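Local coordinates for CHAD domain protein (Streptomyces chartreusis, PDB 6RN5), which is a phosin, an all-helical CHAD-domain protein that binds polyphosphate and metal ions, although its cellular role is not established, at residues H74-L79 with R229-A234; D241-L246 with H278-L283; L286-R291 with R306-G311. One frame throughout, in Å; residues are numbered along the deposited sequence.

Contact 1: H74-L79 with R229-A234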
loop_
_atom_site.group_PDB
_atom_site.type_symbol
_atom_site.label_atom_id
_atom_site.label_comp_id
_atom_site.label_asym_id
_atom_site.label_seq_id
_atom_site.Cartn_x
_atom_site.Cartn_y
_atom_site.Cartn_z
ATOM N N HIS A 74 30.914 6.444 24.851
ATOM C CA HIS A 74 29.978 7.551 24.779
ATOM C C HIS A 74 29.277 7.614 26.114
ATOM O O HIS A 74 29.372 8.609 26.793
ATOM C CB HIS A 74 28.955 7.346 23.633
ATOM C CG HIS A 74 28.014 8.484 23.460
ATOM N ND1 HIS A 74 26.745 8.494 23.987
ATOM C CD2 HIS A 74 28.173 9.675 22.841
ATOM C CE1 HIS A 74 26.151 9.628 23.681
ATOM N NE2 HIS A 74 26.993 10.363 22.980
ATOM N N THR A 75 28.560 6.538 26.453
ATOM C CA THR A 75 27.708 6.461 27.651
ATOM C C THR A 75 28.492 6.753 28.935
ATOM O O THR A 75 27.953 7.372 29.875
ATOM C CB THR A 75 27.045 5.065 27.745
ATOM O OG1 THR A 75 26.264 4.830 26.574
ATOM C CG2 THR A 75 26.155 4.957 28.952
ATOM N N PHE A 76 29.742 6.265 28.979
ATOM C CA PHE A 76 30.558 6.255 30.202
ATOM C C PHE A 76 31.780 7.120 30.027
ATOM O O PHE A 76 32.799 6.941 30.699
ATOM C CB PHE A 76 30.970 4.814 30.590
ATOM C CG PHE A 76 29.800 3.862 30.780
ATOM C CD1 PHE A 76 29.114 3.795 31.997
ATOM C CD2 PHE A 76 29.400 3.002 29.752
ATOM C CE1 PHE A 76 28.047 2.891 32.165
ATOM C CE2 PHE A 76 28.330 2.108 29.918
ATOM C CZ PHE A 76 27.653 2.058 31.111
ATOM N N GLN A 77 31.642 8.099 29.147
ATOM C CA GLN A 77 32.720 8.994 28.821
ATOM C C GLN A 77 33.209 9.703 30.056
ATOM O O GLN A 77 34.388 9.954 30.160
ATOM C CB GLN A 77 32.312 10.058 27.797
ATOM C CG GLN A 77 33.522 10.852 27.306
ATOM C CD GLN A 77 33.270 11.644 26.038
ATOM O OE1 GLN A 77 33.260 12.864 26.081
ATOM N NE2 GLN A 77 33.064 10.946 24.892
ATOM N N SER A 78 32.319 10.003 30.996
ATOM C CA SER A 78 32.746 10.765 32.183
ATOM C C SER A 78 33.702 9.972 33.054
ATOM O O SER A 78 34.408 10.560 33.829
ATOM C CB SER A 78 31.535 11.217 33.015
ATOM O OG SER A 78 30.695 10.128 33.305
ATOM N N LEU A 79 33.721 8.640 32.952
ATOM C CA LEU A 79 34.661 7.835 33.752
ATOM C C LEU A 79 35.999 7.532 33.061
ATOM O O LEU A 79 36.798 6.816 33.611
ATOM C CB LEU A 79 33.991 6.527 34.208
ATOM C CG LEU A 79 32.774 6.801 35.108
ATOM C CD1 LEU A 79 32.288 5.496 35.658
ATOM C CD2 LEU A 79 33.114 7.731 36.260
ATOM N N ARG A 229 25.552 2.773 37.560
ATOM C CA ARG A 229 24.117 2.814 37.290
ATOM C C ARG A 229 23.511 4.145 36.904
ATOM O O ARG A 229 22.673 4.185 36.045
ATOM C CB ARG A 229 23.337 2.186 38.418
ATOM C CG ARG A 229 23.604 0.680 38.475
ATOM C CD ARG A 229 23.130 0.091 39.793
ATOM N NE ARG A 229 24.163 0.247 40.814
ATOM C CZ ARG A 229 23.957 0.247 42.129
ATOM N NH1 ARG A 229 24.988 0.384 42.963
ATOM N NH2 ARG A 229 22.733 0.125 42.620
ATOM N N PRO A 230 23.946 5.238 37.518
ATOM C CA PRO A 230 23.420 6.535 37.120
ATOM C C PRO A 230 23.739 6.871 35.657
ATOM O O PRO A 230 22.927 7.495 34.968
ATOM C CB PRO A 230 24.140 7.510 38.069
ATOM C CG PRO A 230 24.561 6.663 39.213
ATOM C CD PRO A 230 24.921 5.345 38.593
ATOM N N LEU A 231 24.904 6.440 35.186
ATOM C CA LEU A 231 25.265 6.628 33.765
ATOM C C LEU A 231 24.406 5.823 32.803
ATOM O O LEU A 231 23.999 6.340 31.791
ATOM C CB LEU A 231 26.742 6.328 33.530
ATOM C CG LEU A 231 27.642 7.240 34.370
ATOM C CD1 LEU A 231 29.122 6.953 34.175
ATOM C CD2 LEU A 231 27.322 8.701 34.040
ATOM N N ALA A 232 24.161 4.571 33.135
ATOM C CA ALA A 232 23.252 3.717 32.391
ATOM C C ALA A 232 21.852 4.286 32.364
ATOM O O ALA A 232 21.208 4.261 31.325
ATOM C CB ALA A 232 23.219 2.322 32.991
ATOM N N THR A 233 21.396 4.771 33.514
ATOM C CA THR A 233 20.078 5.433 33.645
ATOM C C THR A 233 19.956 6.643 32.780
ATOM O O THR A 233 18.909 6.871 32.136
ATOM C CB THR A 233 19.815 5.836 35.128
ATOM O OG1 THR A 233 19.751 4.665 35.902
ATOM C CG2 THR A 233 18.538 6.536 35.320
ATOM N N ALA A 234 21.008 7.443 32.758
ATOM C CA ALA A 234 21.018 8.585 31.851
ATOM C C ALA A 234 20.772 8.155 30.357
ATOM O O ALA A 234 20.101 8.863 29.565
ATOM C CB ALA A 234 22.358 9.319 31.988
HETATM O O HOH W 1 25.414 8.059 30.206
#
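F76 and L231 both set CG anti to their own carbonyl carbon, with chi1 at -57° in F76 and -60° in L231. In F76 this rotation carries the ring nearer to helix 229-244, although the bond from CA to CB runs past that helix. In L231, whose CB already faces F76, it sends the branch on toward S78 and L79. The phenyl ring comes up obliquely, CD1 lying 3.8 Å from CB of L231, and CE1 reaches the backbone at 4.3 Å from N of A232. Farther out, CD1 of L231 sits 3.8 Å from CG of L79. It also touches OG of S78 at 3.6 Å, a hydroxyl resting against a methyl group.

All this happens where helix 56-75 runs out and helix 229-244 begins. F76 is the first residue to leave helical geometry, and residues 77-79 follow as a short 3-10 turn, in which N of L79 bonds to O of F76. In the helical CHAD fold the end of helix 56-75 is packed by helices 21-42 and 274-295: L24 of helix 21-42 touches both F76 and L79, while A290 and A293 of helix 274-295 lie against T75 and F76.

The polar link between the two segments is a water, which donates one hydrogen to O of T75 and the other to O of L231, each at 2.7 Å. It joins two main-chain carbonyls that cannot bond to each other directly. Beside it, CG2 of T75 approaches O of L231 at 3.8 Å. The same methyl covers one face of the F76 ring, 3.7 Å above the plane and offset toward the rim, so T75 backs the ring while L231 meets it from across the contact.

Contact 2: D241-L246 with H278-L283; sequences DAVAAL and HQVRLL. With SO4 (sulfate ion), chain F.
A242 and L283 are pressed together more closely than carbons usually come: CB of A242 lies 3.4 Å from CD1 of L283. An alanine CB has no torsion to turn aside, and it points toward helix 274-295, where it also meets CG2 of V280 at 3.7 Å. V280 works with both branches. CG2 takes A242 and, more loosely, CD1 of L246 at 4.3 Å, while CG1, anti to the backbone N (chi1 162°), reaches CG2 of V243 at 3.9 Å. These two valine side chains cross at about a right angle, and F362 of helix 338-366 touches both.

The contact is wholly apolar, but R281, turned away from it on the same helix, is charged. Its chain runs out extended and presents the edge of its guanidinium to a sulfate whose S lies in the guanidinium plane. NH1 bonds to sulfate O3 at 3.3 Å; NH2 divides its donors between O2 and O3. N315 accepts from NE and so helps fix the group's rotation. The sulfate probably came from the crystallisation liquor, yet an arginine that meets a tetrahedral anion with both NH groups is consistent with a phosphate position in the polyphosphate-binding CHAD fold.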
loop_
_atom_site.group_PDB
_atom_site.type_symbol
_atom_site.label_atom_id
_atom_site.label_comp_id
_atom_site.label_asym_id
_atom_site.label_seq_id
_atom_site.Cartn_x
_atom_site.Cartn_y
_atom_site.Cartn_z
ATOM N N ASP A 241 13.064 9.635 26.548
ATOM C CA ASP A 241 12.639 10.988 26.182
ATOM C C ASP A 241 12.472 11.119 24.665
ATOM O O ASP A 241 11.547 11.787 24.206
ATOM C CB ASP A 241 13.642 12.026 26.627
ATOM C CG ASP A 241 13.776 12.094 28.136
ATOM O OD1 ASP A 241 12.915 11.570 28.889
ATOM O OD2 ASP A 241 14.803 12.607 28.572
ATOM N N ALA A 242 13.368 10.493 23.899
ATOM C CA ALA A 242 13.246 10.525 22.442
ATOM C C ALA A 242 12.023 9.783 21.946
ATOM O O ALA A 242 11.328 10.255 21.042
ATOM C CB ALA A 242 14.515 9.998 21.763
ATOM N N VAL A 243 11.750 8.632 22.544
ATOM C CA VAL A 243 10.560 7.921 22.191
ATOM C C VAL A 243 9.291 8.767 22.467
ATOM O O VAL A 243 8.416 8.887 21.581
ATOM C CB VAL A 243 10.483 6.579 22.910
ATOM C CG1 VAL A 243 9.082 5.978 22.740
ATOM C CG2 VAL A 243 11.588 5.641 22.367
ATOM N N ALA A 244 9.204 9.352 23.670
ATOM C CA ALA A 244 8.090 10.277 24.046
ATOM C C ALA A 244 7.861 11.367 23.008
ATOM O O ALA A 244 6.747 11.752 22.764
ATOM C CB ALA A 244 8.346 10.929 25.418
ATOM N N ALA A 245 8.926 11.829 22.386
ATOM C CA ALA A 245 8.846 12.839 21.351
ATOM C C ALA A 245 8.429 12.320 19.962
ATOM O O ALA A 245 8.200 13.133 19.079
ATOM C CB ALA A 245 10.166 13.577 21.254
ATOM N N LEU A 246 8.301 11.005 19.749
ATOM C CA LEU A 246 7.741 10.512 18.463
ATOM C C LEU A 246 6.194 10.583 18.410
ATOM O O LEU A 246 5.507 10.316 19.415
ATOM C CB LEU A 246 8.079 9.038 18.225
ATOM C CG LEU A 246 9.503 8.574 18.332
ATOM C CD1 LEU A 246 9.567 7.047 18.274
ATOM C CD2 LEU A 246 10.306 9.234 17.232
ATOM N N HIS A 278 15.256 6.836 13.306
ATOM C CA HIS A 278 16.615 6.327 13.195
ATOM C C HIS A 278 17.484 6.772 14.335
ATOM O O HIS A 278 18.379 6.020 14.759
ATOM C CB HIS A 278 17.232 6.658 11.840
ATOM C CG HIS A 278 16.544 5.943 10.712
ATOM N ND1 HIS A 278 16.663 6.321 9.389
ATOM C CD2 HIS A 278 15.666 4.910 10.729
ATOM C CE1 HIS A 278 15.922 5.524 8.639
ATOM N NE2 HIS A 278 15.303 4.661 9.425
ATOM N N GLN A 279 17.216 7.962 14.864
ATOM C CA GLN A 279 17.879 8.378 16.115
ATOM C C GLN A 279 17.470 7.514 17.312
ATOM O O GLN A 279 18.288 7.088 18.097
ATOM C CB GLN A 279 17.598 9.861 16.394
ATOM C CG GLN A 279 18.467 10.444 17.496
ATOM C CD GLN A 279 19.953 10.179 17.253
ATOM O OE1 GLN A 279 20.424 10.152 16.096
ATOM N NE2 GLN A 279 20.699 9.990 18.334
ATOM N N VAL A 280 16.198 7.245 17.450
ATOM C CA VAL A 280 15.766 6.306 18.447
ATOM C C VAL A 280 16.415 4.920 18.276
ATOM O O VAL A 280 16.791 4.310 19.268
ATOM C CB VAL A 280 14.238 6.253 18.500
ATOM C CG1 VAL A 280 13.712 5.012 19.196
ATOM C CG2 VAL A 280 13.736 7.514 19.201
ATOM N N ARG A 281 16.584 4.449 17.051
ATOM C CA ARG A 281 17.279 3.158 16.812
ATOM C C ARG A 281 18.664 3.226 17.447
ATOM O O ARG A 281 19.086 2.334 18.146
ATOM C CB ARG A 281 17.471 2.902 15.322
ATOM C CG ARG A 281 18.032 1.529 14.971
ATOM C CD ARG A 281 18.144 1.324 13.460
ATOM N NE ARG A 281 19.086 0.264 13.181
ATOM C CZ ARG A 281 20.387 0.470 13.026
ATOM N NH1 ARG A 281 20.889 1.694 13.057
ATOM N NH2 ARG A 281 21.188 -0.549 12.806
ATOM N N LEU A 282 19.394 4.298 17.207
ATOM C CA LEU A 282 20.731 4.405 17.825
ATOM C C LEU A 282 20.694 4.516 19.352
ATOM O O LEU A 282 21.550 3.936 20.008
ATOM C CB LEU A 282 21.552 5.559 17.240
ATOM C CG LEU A 282 21.808 5.481 15.737
ATOM C CD1 LEU A 282 22.424 6.778 15.248
ATOM C CD2 LEU A 282 22.688 4.306 15.337
ATOM N N LEU A 283 19.715 5.256 19.900
ATOM C CA LEU A 283 19.649 5.468 21.341
ATOM C C LEU A 283 19.313 4.106 22.011
ATOM O O LEU A 283 19.762 3.796 23.104
ATOM C CB LEU A 283 18.609 6.528 21.705
ATOM C CG LEU A 283 18.967 7.982 21.353
ATOM C CD1 LEU A 283 17.759 8.912 21.376
ATOM C CD2 LEU A 283 20.057 8.556 22.245
HETATM S S SO4 F . 24.803 -0.234 11.709
HETATM O O1 SO4 F . 26.152 -0.268 12.350
HETATM O O2 SO4 F . 24.104 -1.495 11.989
HETATM O O3 SO4 F . 23.961 0.923 12.211
HETATM O O4 SO4 F . 25.038 -0.177 10.248
#

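Contact 3: L286-R291 with R306-G311. With SO4 (sulfate ion), chain G.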
loop_
_atom_site.group_PDB
_atom_site.type_symbol
_atom_site.label_atom_id
_atom_site.label_comp_id
_atom_site.label_asym_id
_atom_site.label_seq_id
_atom_site.Cartn_x
_atom_site.Cartn_y
_atom_site.Cartn_z
ATOM N N LEU A 286 22.496 2.143 22.219
ATOM C CA LEU A 286 23.304 2.688 23.303
ATOM C C LEU A 286 22.854 2.135 24.634
ATOM O O LEU A 286 23.685 1.762 25.455
ATOM C CB LEU A 286 23.273 4.233 23.289
ATOM C CG LEU A 286 24.075 4.813 22.106
ATOM C CD1 LEU A 286 23.933 6.350 21.908
ATOM C CD2 LEU A 286 25.533 4.472 22.308
ATOM N N HIS A 287 21.540 2.092 24.833
ATOM C CA HIS A 287 20.933 1.583 26.071
ATOM C C HIS A 287 21.220 0.068 26.225
ATOM O O HIS A 287 21.570 -0.389 27.261
ATOM C CB HIS A 287 19.399 1.901 26.055
ATOM C CG HIS A 287 18.614 1.234 27.137
ATOM N ND1 HIS A 287 18.880 1.418 28.481
ATOM C CD2 HIS A 287 17.540 0.408 27.077
ATOM C CE1 HIS A 287 18.006 0.729 29.195
ATOM N NE2 HIS A 287 17.179 0.110 28.367
ATOM N N ARG A 288 21.162 -0.685 25.150
ATOM C CA ARG A 288 21.378 -2.129 25.266
ATOM C C ARG A 288 22.776 -2.420 25.723
ATOM O O ARG A 288 22.980 -3.214 26.622
ATOM C CB ARG A 288 21.073 -2.824 23.938
ATOM C CG ARG A 288 19.577 -3.171 23.778
ATOM C CD ARG A 288 19.478 -4.578 23.137
ATOM N NE ARG A 288 20.086 -4.457 21.838
ATOM C CZ ARG A 288 21.135 -5.094 21.337
ATOM N NH1 ARG A 288 21.741 -6.100 21.945
ATOM N NH2 ARG A 288 21.522 -4.735 20.122
ATOM N N TYR A 289 23.721 -1.682 25.171
ATOM C CA TYR A 289 25.130 -1.919 25.426
ATOM C C TYR A 289 25.554 -1.399 26.763
ATOM O O TYR A 289 26.520 -1.891 27.315
ATOM C CB TYR A 289 25.991 -1.273 24.334
ATOM C CG TYR A 289 25.792 -1.820 22.944
ATOM C CD1 TYR A 289 25.231 -3.080 22.725
ATOM C CD2 TYR A 289 26.235 -1.102 21.838
ATOM C CE1 TYR A 289 25.107 -3.588 21.444
ATOM C CE2 TYR A 289 26.104 -1.597 20.568
ATOM C CZ TYR A 289 25.542 -2.838 20.358
ATOM O OH TYR A 289 25.391 -3.328 19.045
ATOM N N ALA A 290 24.837 -0.398 27.271
ATOM C CA ALA A 290 25.037 0.090 28.631
ATOM C C ALA A 290 24.582 -0.956 29.655
ATOM O O ALA A 290 25.288 -1.210 30.649
ATOM C CB ALA A 290 24.294 1.432 28.837
ATOM N N ARG A 291 23.393 -1.521 29.452
ATOM C CA ARG A 291 22.953 -2.670 30.247
ATOM C C ARG A 291 24.029 -3.767 30.244
ATOM O O ARG A 291 24.312 -4.330 31.286
ATOM C CB ARG A 291 21.615 -3.235 29.741
ATOM C CG ARG A 291 20.431 -2.345 30.116
ATOM C CD ARG A 291 19.095 -2.793 29.506
ATOM N NE ARG A 291 18.432 -3.890 30.236
ATOM C CZ ARG A 291 18.300 -5.152 29.803
ATOM N NH1 ARG A 291 18.767 -5.559 28.615
ATOM N NH2 ARG A 291 17.682 -6.031 30.570
ATOM N N ARG A 306 11.148 -7.619 25.218
ATOM C CA ARG A 306 10.522 -6.391 24.781
ATOM C C ARG A 306 11.518 -5.479 24.076
ATOM O O ARG A 306 11.204 -4.964 23.004
ATOM C CB ARG A 306 9.857 -5.654 25.938
ATOM C CG ARG A 306 9.460 -4.226 25.569
ATOM C CD ARG A 306 8.543 -3.628 26.611
ATOM N NE ARG A 306 8.678 -2.188 26.753
ATOM C CZ ARG A 306 9.751 -1.562 27.246
ATOM N NH1 ARG A 306 10.849 -2.231 27.637
ATOM N NH2 ARG A 306 9.727 -0.236 27.330
ATOM N N LEU A 307 12.714 -5.297 24.643
ATOM C CA LEU A 307 13.721 -4.430 24.018
ATOM C C LEU A 307 14.242 -5.051 22.756
ATOM O O LEU A 307 14.535 -4.353 21.802
ATOM C CB LEU A 307 14.939 -4.145 24.899
ATOM C CG LEU A 307 14.767 -3.203 26.080
ATOM C CD1 LEU A 307 16.156 -2.836 26.631
ATOM C CD2 LEU A 307 13.925 -1.976 25.731
ATOM N N LEU A 308 14.376 -6.365 22.733
ATOM C CA LEU A 308 14.801 -7.001 21.492
ATOM C C LEU A 308 13.741 -6.874 20.425
ATOM O O LEU A 308 14.081 -6.605 19.299
ATOM C CB LEU A 308 15.246 -8.440 21.729
ATOM C CG LEU A 308 16.506 -8.419 22.641
ATOM C CD1 LEU A 308 16.742 -9.783 23.298
ATOM C CD2 LEU A 308 17.777 -7.916 21.946
ATOM N N SER A 309 12.463 -7.004 20.772
ATOM C CA SER A 309 11.434 -6.781 19.792
ATOM C C SER A 309 11.432 -5.320 19.278
ATOM O O SER A 309 11.289 -5.072 18.085
ATOM C CB SER A 309 10.065 -7.120 20.357
ATOM O OG SER A 309 9.066 -6.839 19.360
ATOM N N ALA A 310 11.597 -4.350 20.163
ATOM C CA ALA A 310 11.629 -2.937 19.736
ATOM C C ALA A 310 12.766 -2.717 18.787
ATOM O O ALA A 310 12.631 -2.029 17.775
ATOM C CB ALA A 310 11.787 -2.007 20.925
ATOM N N GLY A 311 13.900 -3.301 19.132
ATOM C CA GLY A 311 15.102 -3.176 18.331
ATOM C C GLY A 311 14.999 -3.806 16.946
ATOM O O GLY A 311 15.476 -3.248 15.984
HETATM S S SO4 G . 23.949 -6.576 18.470
HETATM O O1 SO4 G . 25.355 -6.447 18.140
HETATM O O2 SO4 G . 23.858 -7.546 19.587
HETATM O O3 SO4 G . 23.174 -7.074 17.329
HETATM O O4 SO4 G . 23.436 -5.221 18.794
#
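This helix pair of the CHAD fold borders a basic anion site, occupied by a sulfate, probably from the crystallisation liquor. The two segments run roughly antiparallel, at 148° with axes 11.6 Å apart, and meet through side chains. CD1 of L307 rests against both H287 and R291: it lies 3.6 Å from CD2 of the H287 imidazole, which it approaches obliquely, and 4.1 Å from CD of R291. Next to it, CD2 of L308 rests 3.9 Å from CD of R288, the two side chains crossing at about a right angle. R288 is bent at chi2 and again at chi3 (-63°), so that its CD packs on L308 while the guanidinium edge turns to the sulfate. NH2 bonds to sulfate O4, though the modelled separation is too short to be trusted, and NH1 makes a weak bond to O2.

Y289 gives its hydroxyl hydrogen to the same O4, with OH at 2.7 Å, and accepts one from NE of R67. A phenylalanine here would probably leave O4 with one donor fewer and R67 NE without this acceptor. R64, R67 and R68 also bond to the sulfate, and so many arginines gathered round one anion, with a tyrosine hydroxyl among them, are consistent with a site for a phosphate unit of polyphosphate.

Overall arrangement
Helices 229-244 and 274-295 tie the three contacts together. Contacts 1 and 2 use opposite ends of helix 229-244, their centres 18 Å apart and their nearest atoms about 6 Å apart. Contacts 2 and 3 follow each other along helix 274-295, with centres 12 Å apart. Contact 3 touches contact 1 directly, CB of A290 lying 4.0 Å from CG2 of T75; their centres are 15 Å apart. The sulfate at R281 and the one at R288 and Y289 are separate ions, so helix 274-295 contributes to two neighbouring anion positions, as a chain of phosphates might use. All three contacts lie away from the copper and carbonate sites.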